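Local coordinates for protein lactoylglutathione lyase (Pseudomonas aeruginosa, PDB 4MTS) that belongs to the glyoxalase/bleomycin resistance protein/dioxygenase superfamily and binds zinc and nickel ions, at residues L29-Y34 and R38-F43; V84-A89 and Y94-E99. All blocks are in the same frame, centred on the assembly; numbering follows the deposited sequence.

Contact 1: L29-Y34 and R38-F43; sequences LRRRDY and RFTLAF
R30 lays its guanidinium flat over one face of the F43 ring, the two planes only 12° apart and CZ 4.0 Å from the ring centroid of F43, a stacked cation-pi pair. The R30 chain starts with CG anti to the backbone N (chi1 174°) and then bends at chi3, which brings the planar group back over the neighbouring strand; an arginine suits the place because its flat cation can cover a ring while NH2 also makes a salt bridge to E49. F43 in turn meets H5, a zinc ligand, edge-to-face, and its side chain lies about 5 Å from the zinc ion.

The second aromatic pair is less regular. CD2 of Y34 sits over one face of the F39 ring, 3.5 Å from F39 CZ, with the ring planes inclined at 34°. Q104 of the second subunit packs against Y34, F39 and L41.

The backbones form an antiparallel beta hairpin, strands 27-34 and 39-45, belonging to the mixed sheet that carries the zinc ligands H5 and E56. R32 and L41 are a hydrogen-bonded pair, with N to O distances of 2.9 Å from R32 N to L41 O and 2.8 Å from L41 N to R32 O. A classic bulge sets L29 and R30 against F43, and a G1 bulge sets R38 and F39 against Y34.

The polar network is on the other face, with A42. R31 grips D33 side-on, NE to OD2 at 2.8 Å and NH2 to OD1, both on syn lone pairs and nearly in the guanidinium plane. T40 OG1 donates to D33 OD1 at 2.7 Å, arriving from above the carboxylate plane. Threonine suits this spot twice over, since its methyl CG2 packs 3.5 Å from R31 NE.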
loop_
_atom_site.group_PDB
_atom_site.type_symbol
_atom_site.label_atom_id
_atom_site.label_comp_id
_atom_site.label_asym_id
_atom_site.label_seq_id
_atom_site.Cartn_x
_atom_site.Cartn_y
_atom_site.Cartn_z
ATOM N N LEU A 29 -14.441 4.470 -5.937
ATOM C CA LEU A 29 -14.606 3.466 -6.987
ATOM C C LEU A 29 -15.710 2.489 -6.674
ATOM O O LEU A 29 -16.498 2.145 -7.560
ATOM C CB LEU A 29 -13.262 2.718 -7.263
ATOM C CG LEU A 29 -12.057 3.630 -7.592
ATOM C CD1 LEU A 29 -10.717 2.844 -7.610
ATOM C CD2 LEU A 29 -12.252 4.360 -8.906
ATOM N N ARG A 30 -15.801 2.067 -5.412
ATOM C CA ARG A 30 -16.728 1.062 -4.929
ATOM C C ARG A 30 -16.819 1.191 -3.400
ATOM O O ARG A 30 -15.811 1.379 -2.716
ATOM C CB ARG A 30 -16.124 -0.334 -5.335
ATOM C CG ARG A 30 -16.846 -1.585 -4.828
ATOM C CD ARG A 30 -16.466 -2.831 -5.611
ATOM N NE ARG A 30 -15.019 -3.118 -5.581
ATOM C CZ ARG A 30 -14.479 -4.167 -4.974
ATOM N NH1 ARG A 30 -15.246 -5.032 -4.323
ATOM N NH2 ARG A 30 -13.164 -4.356 -5.007
ATOM N N ARG A 31 -18.026 1.073 -2.851
ATOM C CA ARG A 31 -18.160 1.022 -1.403
ATOM C C ARG A 31 -19.144 -0.124 -1.090
ATOM O O ARG A 31 -20.099 -0.316 -1.844
ATOM C CB ARG A 31 -18.619 2.363 -0.816
ATOM C CG ARG A 31 -19.045 2.265 0.637
ATOM C CD ARG A 31 -19.305 3.648 1.250
ATOM N NE ARG A 31 -19.890 3.447 2.585
ATOM C CZ ARG A 31 -19.835 4.323 3.579
ATOM N NH1 ARG A 31 -19.253 5.507 3.400
ATOM N NH2 ARG A 31 -20.337 4.017 4.767
ATOM N N ARG A 32 -18.871 -0.897 -0.037
ATOM C CA ARG A 32 -19.716 -2.013 0.386
ATOM C C ARG A 32 -19.828 -1.974 1.914
ATOM O O ARG A 32 -18.804 -1.971 2.600
ATOM C CB ARG A 32 -19.147 -3.372 -0.086
ATOM C CG ARG A 32 -19.010 -3.557 -1.618
ATOM C CD ARG A 32 -20.355 -3.768 -2.346
ATOM N NE ARG A 32 -20.141 -3.938 -3.793
ATOM C CZ ARG A 32 -20.153 -2.965 -4.707
ATOM N NH1 ARG A 32 -20.370 -1.713 -4.350
ATOM N NH2 ARG A 32 -19.925 -3.243 -5.987
ATOM N N ASP A 33 -21.074 -1.915 2.448
ATOM C CA ASP A 33 -21.356 -1.885 3.900
ATOM C C ASP A 33 -22.111 -3.184 4.222
ATOM O O ASP A 33 -23.142 -3.449 3.624
ATOM C CB ASP A 33 -22.231 -0.682 4.290
ATOM C CG ASP A 33 -21.562 0.671 4.183
ATOM O OD1 ASP A 33 -21.307 1.281 5.225
ATOM O OD2 ASP A 33 -21.335 1.136 3.043
ATOM N N TYR A 34 -21.555 -4.020 5.093
ATOM C CA TYR A 34 -22.127 -5.328 5.431
ATOM C C TYR A 34 -22.651 -5.338 6.865
ATOM O O TYR A 34 -21.860 -5.540 7.791
ATOM C CB TYR A 34 -21.071 -6.434 5.293
ATOM C CG TYR A 34 -20.466 -6.499 3.919
ATOM C CD1 TYR A 34 -21.125 -7.145 2.877
ATOM C CD2 TYR A 34 -19.259 -5.870 3.641
ATOM C CE1 TYR A 34 -20.558 -7.226 1.611
ATOM C CE2 TYR A 34 -18.704 -5.906 2.365
ATOM C CZ TYR A 34 -19.347 -6.610 1.361
ATOM O OH TYR A 34 -18.835 -6.599 0.089
ATOM N N ARG A 38 -20.675 -6.262 10.142
ATOM C CA ARG A 38 -20.461 -4.967 10.813
ATOM C C ARG A 38 -19.166 -4.273 10.381
ATOM O O ARG A 38 -18.331 -3.879 11.204
ATOM C CB ARG A 38 -20.615 -5.058 12.327
ATOM C CG ARG A 38 -22.079 -5.343 12.673
ATOM C CD ARG A 38 -22.381 -5.254 14.131
ATOM N NE ARG A 38 -22.200 -3.922 14.703
ATOM C CZ ARG A 38 -23.108 -2.951 14.667
ATOM N NH1 ARG A 38 -24.247 -3.120 14.001
ATOM N NH2 ARG A 38 -22.860 -1.782 15.247
ATOM N N PHE A 39 -18.984 -4.176 9.070
ATOM C CA PHE A 39 -17.824 -3.476 8.526
ATOM C C PHE A 39 -18.181 -2.893 7.203
ATOM O O PHE A 39 -19.153 -3.326 6.594
ATOM C CB PHE A 39 -16.573 -4.371 8.444
ATOM C CG PHE A 39 -16.623 -5.434 7.382
ATOM C CD1 PHE A 39 -17.258 -6.646 7.618
ATOM C CD2 PHE A 39 -16.011 -5.237 6.153
ATOM C CE1 PHE A 39 -17.339 -7.614 6.619
ATOM C CE2 PHE A 39 -16.062 -6.221 5.175
ATOM C CZ PHE A 39 -16.715 -7.406 5.419
ATOM N N THR A 40 -17.375 -1.938 6.749
ATOM C CA THR A 40 -17.558 -1.295 5.468
ATOM C C THR A 40 -16.194 -1.305 4.781
ATOM O O THR A 40 -15.182 -1.099 5.453
ATOM C CB THR A 40 -17.976 0.169 5.662
ATOM O OG1 THR A 40 -19.175 0.231 6.428
ATOM C CG2 THR A 40 -18.186 0.898 4.334
ATOM N N LEU A 41 -16.200 -1.459 3.459
ATOM C CA LEU A 41 -14.990 -1.353 2.627
ATOM C C LEU A 41 -15.218 -0.208 1.665
ATOM O O LEU A 41 -16.339 -0.009 1.176
ATOM C CB LEU A 41 -14.796 -2.598 1.746
ATOM C CG LEU A 41 -14.894 -3.946 2.317
ATOM C CD1 LEU A 41 -14.729 -4.950 1.214
ATOM C CD2 LEU A 41 -13.846 -4.135 3.426
ATOM N N ALA A 42 -14.177 0.535 1.345
ATOM C CA ALA A 42 -14.340 1.585 0.320
ATOM C C ALA A 42 -13.039 1.573 -0.489
ATOM O O ALA A 42 -11.959 1.548 0.104
ATOM C CB ALA A 42 -14.538 2.948 0.978
ATOM N N PHE A 43 -13.150 1.542 -1.813
ATOM C CA PHE A 43 -11.999 1.543 -2.719
ATOM C C PHE A 43 -11.977 2.925 -3.365
ATOM O O PHE A 43 -12.981 3.387 -3.930
ATOM C CB PHE A 43 -12.110 0.398 -3.757
ATOM C CG PHE A 43 -11.986 -0.996 -3.158
ATOM C CD1 PHE A 43 -13.084 -1.626 -2.585
ATOM C CD2 PHE A 43 -10.783 -1.700 -3.234
ATOM C CE1 PHE A 43 -12.970 -2.922 -2.048
ATOM C CE2 PHE A 43 -10.663 -2.978 -2.675
ATOM C CZ PHE A 43 -11.754 -3.573 -2.081
#

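Contact 2: V84-A89 and Y94-E99; sequences VTCARA and YRVTRE
C86 overlaps V96, its SG lying 3.8 Å from V96 CG1, while the other valine branch, CG2, reaches the carbonyl O of C86 at 3.4 Å. The contact packs helix 82-91 against the strand that follows it, 95-99, in the half of this glyoxalase-superfamily fold that supplies the nickel ligands H74 and E122. A valine suits the strand here because its two methyls can meet two parts of the helix: with CG1 anti to the backbone N (chi1 177°), that branch faces the sulfur and CG2 faces the helix backbone. A111 and L113 of strand 109-114 extend the apolar layer around C86 and V96.

A89 is small enough to let the chain close in, its CB 4.2 Å from V96 CG2 and at the same distance from Y94 CB. The aromatic ring of Y94 meets F19 of helix 13-23 edge-to-face, tying the turn to another helix. E99, bent at chi2, brings its carboxylate beside the helix, where OE1 pairs with R90 in a salt bridge and lies 3.5 Å from C86 CB. At the turn, Y94 N donates to A89 O at 2.8 Å.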
loop_
_atom_site.group_PDB
_atom_site.type_symbol
_atom_site.label_atom_id
_atom_site.label_comp_id
_atom_site.label_asym_id
_atom_site.label_seq_id
_atom_site.Cartn_x
_atom_site.Cartn_y
_atom_site.Cartn_z
ATOM N N VAL A 84 1.363 22.951 -4.800
ATOM C CA VAL A 84 -0.074 23.206 -5.017
ATOM C C VAL A 84 -0.929 22.170 -4.238
ATOM O O VAL A 84 -1.868 22.549 -3.535
ATOM C CB VAL A 84 -0.416 23.273 -6.522
ATOM C CG1 VAL A 84 -1.924 23.201 -6.752
ATOM C CG2 VAL A 84 0.165 24.543 -7.154
ATOM N N THR A 85 -0.581 20.883 -4.338
ATOM C CA THR A 85 -1.307 19.848 -3.580
ATOM C C THR A 85 -1.192 20.087 -2.058
ATOM O O THR A 85 -2.192 19.953 -1.356
ATOM C CB THR A 85 -0.920 18.456 -4.060
ATOM O OG1 THR A 85 -1.056 18.455 -5.469
ATOM C CG2 THR A 85 -1.823 17.346 -3.484
ATOM N N CYS A 86 0.010 20.494 -1.551
ATOM C CA CYS A 86 0.206 20.802 -0.133
ATOM C C CYS A 86 -0.683 21.938 0.319
ATOM O O CYS A 86 -1.265 21.868 1.399
ATOM C CB CYS A 86 1.669 21.130 0.151
ATOM S SG CYS A 86 2.757 19.689 0.121
ATOM N N ALA A 87 -0.694 23.029 -0.461
ATOM C CA ALA A 87 -1.456 24.243 -0.167
ATOM C C ALA A 87 -2.971 23.919 -0.117
ATOM O O ALA A 87 -3.671 24.454 0.743
ATOM C CB ALA A 87 -1.160 25.299 -1.230
ATOM N N ARG A 88 -3.439 22.995 -0.992
ATOM C CA ARG A 88 -4.840 22.525 -1.036
ATOM C C ARG A 88 -5.144 21.769 0.276
ATOM O O ARG A 88 -6.126 22.088 0.951
ATOM C CB ARG A 88 -5.089 21.657 -2.276
ATOM C CG ARG A 88 -6.546 21.213 -2.465
ATOM C CD ARG A 88 -6.706 20.282 -3.654
ATOM N NE ARG A 88 -8.035 19.667 -3.700
ATOM C CZ ARG A 88 -8.936 19.875 -4.658
ATOM N NH1 ARG A 88 -8.661 20.682 -5.677
ATOM N NH2 ARG A 88 -10.118 19.272 -4.609
ATOM N N ALA A 89 -4.277 20.805 0.662
ATOM C CA ALA A 89 -4.431 20.062 1.924
ATOM C C ALA A 89 -4.482 21.010 3.106
ATOM O O ALA A 89 -5.376 20.898 3.940
ATOM C CB ALA A 89 -3.272 19.083 2.110
ATOM N N TYR A 94 -5.952 19.844 6.467
ATOM C CA TYR A 94 -5.214 18.580 6.647
ATOM C C TYR A 94 -3.725 18.819 6.925
ATOM O O TYR A 94 -3.232 19.910 6.675
ATOM C CB TYR A 94 -5.440 17.639 5.465
ATOM C CG TYR A 94 -6.890 17.241 5.311
ATOM C CD1 TYR A 94 -7.520 16.442 6.262
ATOM C CD2 TYR A 94 -7.627 17.651 4.211
ATOM C CE1 TYR A 94 -8.857 16.075 6.123
ATOM C CE2 TYR A 94 -8.948 17.251 4.034
ATOM C CZ TYR A 94 -9.567 16.483 5.003
ATOM O OH TYR A 94 -10.888 16.144 4.838
ATOM N N ARG A 95 -3.037 17.819 7.513
ATOM C CA ARG A 95 -1.642 17.914 7.914
ATOM C C ARG A 95 -0.656 17.732 6.789
ATOM O O ARG A 95 -0.637 16.690 6.118
ATOM C CB ARG A 95 -1.309 16.896 9.027
ATOM C CG ARG A 95 -1.747 17.329 10.399
ATOM C CD ARG A 95 -1.476 16.233 11.400
ATOM N NE ARG A 95 -2.631 16.037 12.270
ATOM C CZ ARG A 95 -2.804 16.660 13.429
ATOM N NH1 ARG A 95 -1.885 17.505 13.882
ATOM N NH2 ARG A 95 -3.894 16.438 14.149
ATOM N N VAL A 96 0.214 18.730 6.621
ATOM C CA VAL A 96 1.328 18.611 5.698
ATOM C C VAL A 96 2.485 18.409 6.708
ATOM O O VAL A 96 2.720 19.296 7.539
ATOM C CB VAL A 96 1.554 19.848 4.783
ATOM C CG1 VAL A 96 2.786 19.644 3.908
ATOM C CG2 VAL A 96 0.324 20.159 3.918
ATOM N N THR A 97 3.150 17.240 6.676
ATOM C CA THR A 97 4.243 16.911 7.604
ATOM C C THR A 97 5.605 17.297 7.063
ATOM O O THR A 97 6.530 17.451 7.855
ATOM C CB THR A 97 4.194 15.465 8.068
ATOM O OG1 THR A 97 4.224 14.628 6.921
ATOM C CG2 THR A 97 2.963 15.176 8.920
ATOM N N ARG A 98 5.720 17.446 5.725
ATOM C CA ARG A 98 6.917 17.882 5.011
ATOM C C ARG A 98 6.460 18.578 3.751
ATOM O O ARG A 98 5.885 17.935 2.858
ATOM C CB ARG A 98 7.878 16.699 4.705
ATOM C CG ARG A 98 9.150 17.135 3.997
ATOM C CD ARG A 98 9.913 15.985 3.378
ATOM N NE ARG A 98 11.252 16.389 2.928
ATOM C CZ ARG A 98 11.527 16.960 1.755
ATOM N NH1 ARG A 98 10.553 17.229 0.893
ATOM N NH2 ARG A 98 12.776 17.274 1.441
ATOM N N GLU A 99 6.699 19.917 3.687
ATOM C CA GLU A 99 6.352 20.782 2.575
ATOM C C GLU A 99 7.180 20.396 1.375
ATOM O O GLU A 99 8.342 20.004 1.521
ATOM C CB GLU A 99 6.610 22.281 2.952
ATOM C CG GLU A 99 6.417 23.298 1.818
ATOM C CD GLU A 99 5.036 23.314 1.179
ATOM O OE1 GLU A 99 4.054 23.005 1.892
ATOM O OE2 GLU A 99 4.937 23.589 -0.039
#

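Contact 1 and contact 2 lie on opposite sides of the chain's centre, their own centres about 27 Å apart, and share no secondary-structure element. Both are partly buried. Contact 1 joins two neighbouring strands, so repeated backbone hydrogen bonds carry it, with the aromatic rings all on one face, beside R30 and R32, and the R31-D33-T40 group on the other; the aromatic face also meets the second subunit. In contact 2 a helix rests on the strand after it, leaving a single backbone bond across the segments and mostly small apolar groups at the interface, with no other chain of the assembly touching it. R31 and D33 pair within one strand, whereas E99 reaches across to R90 on the helix.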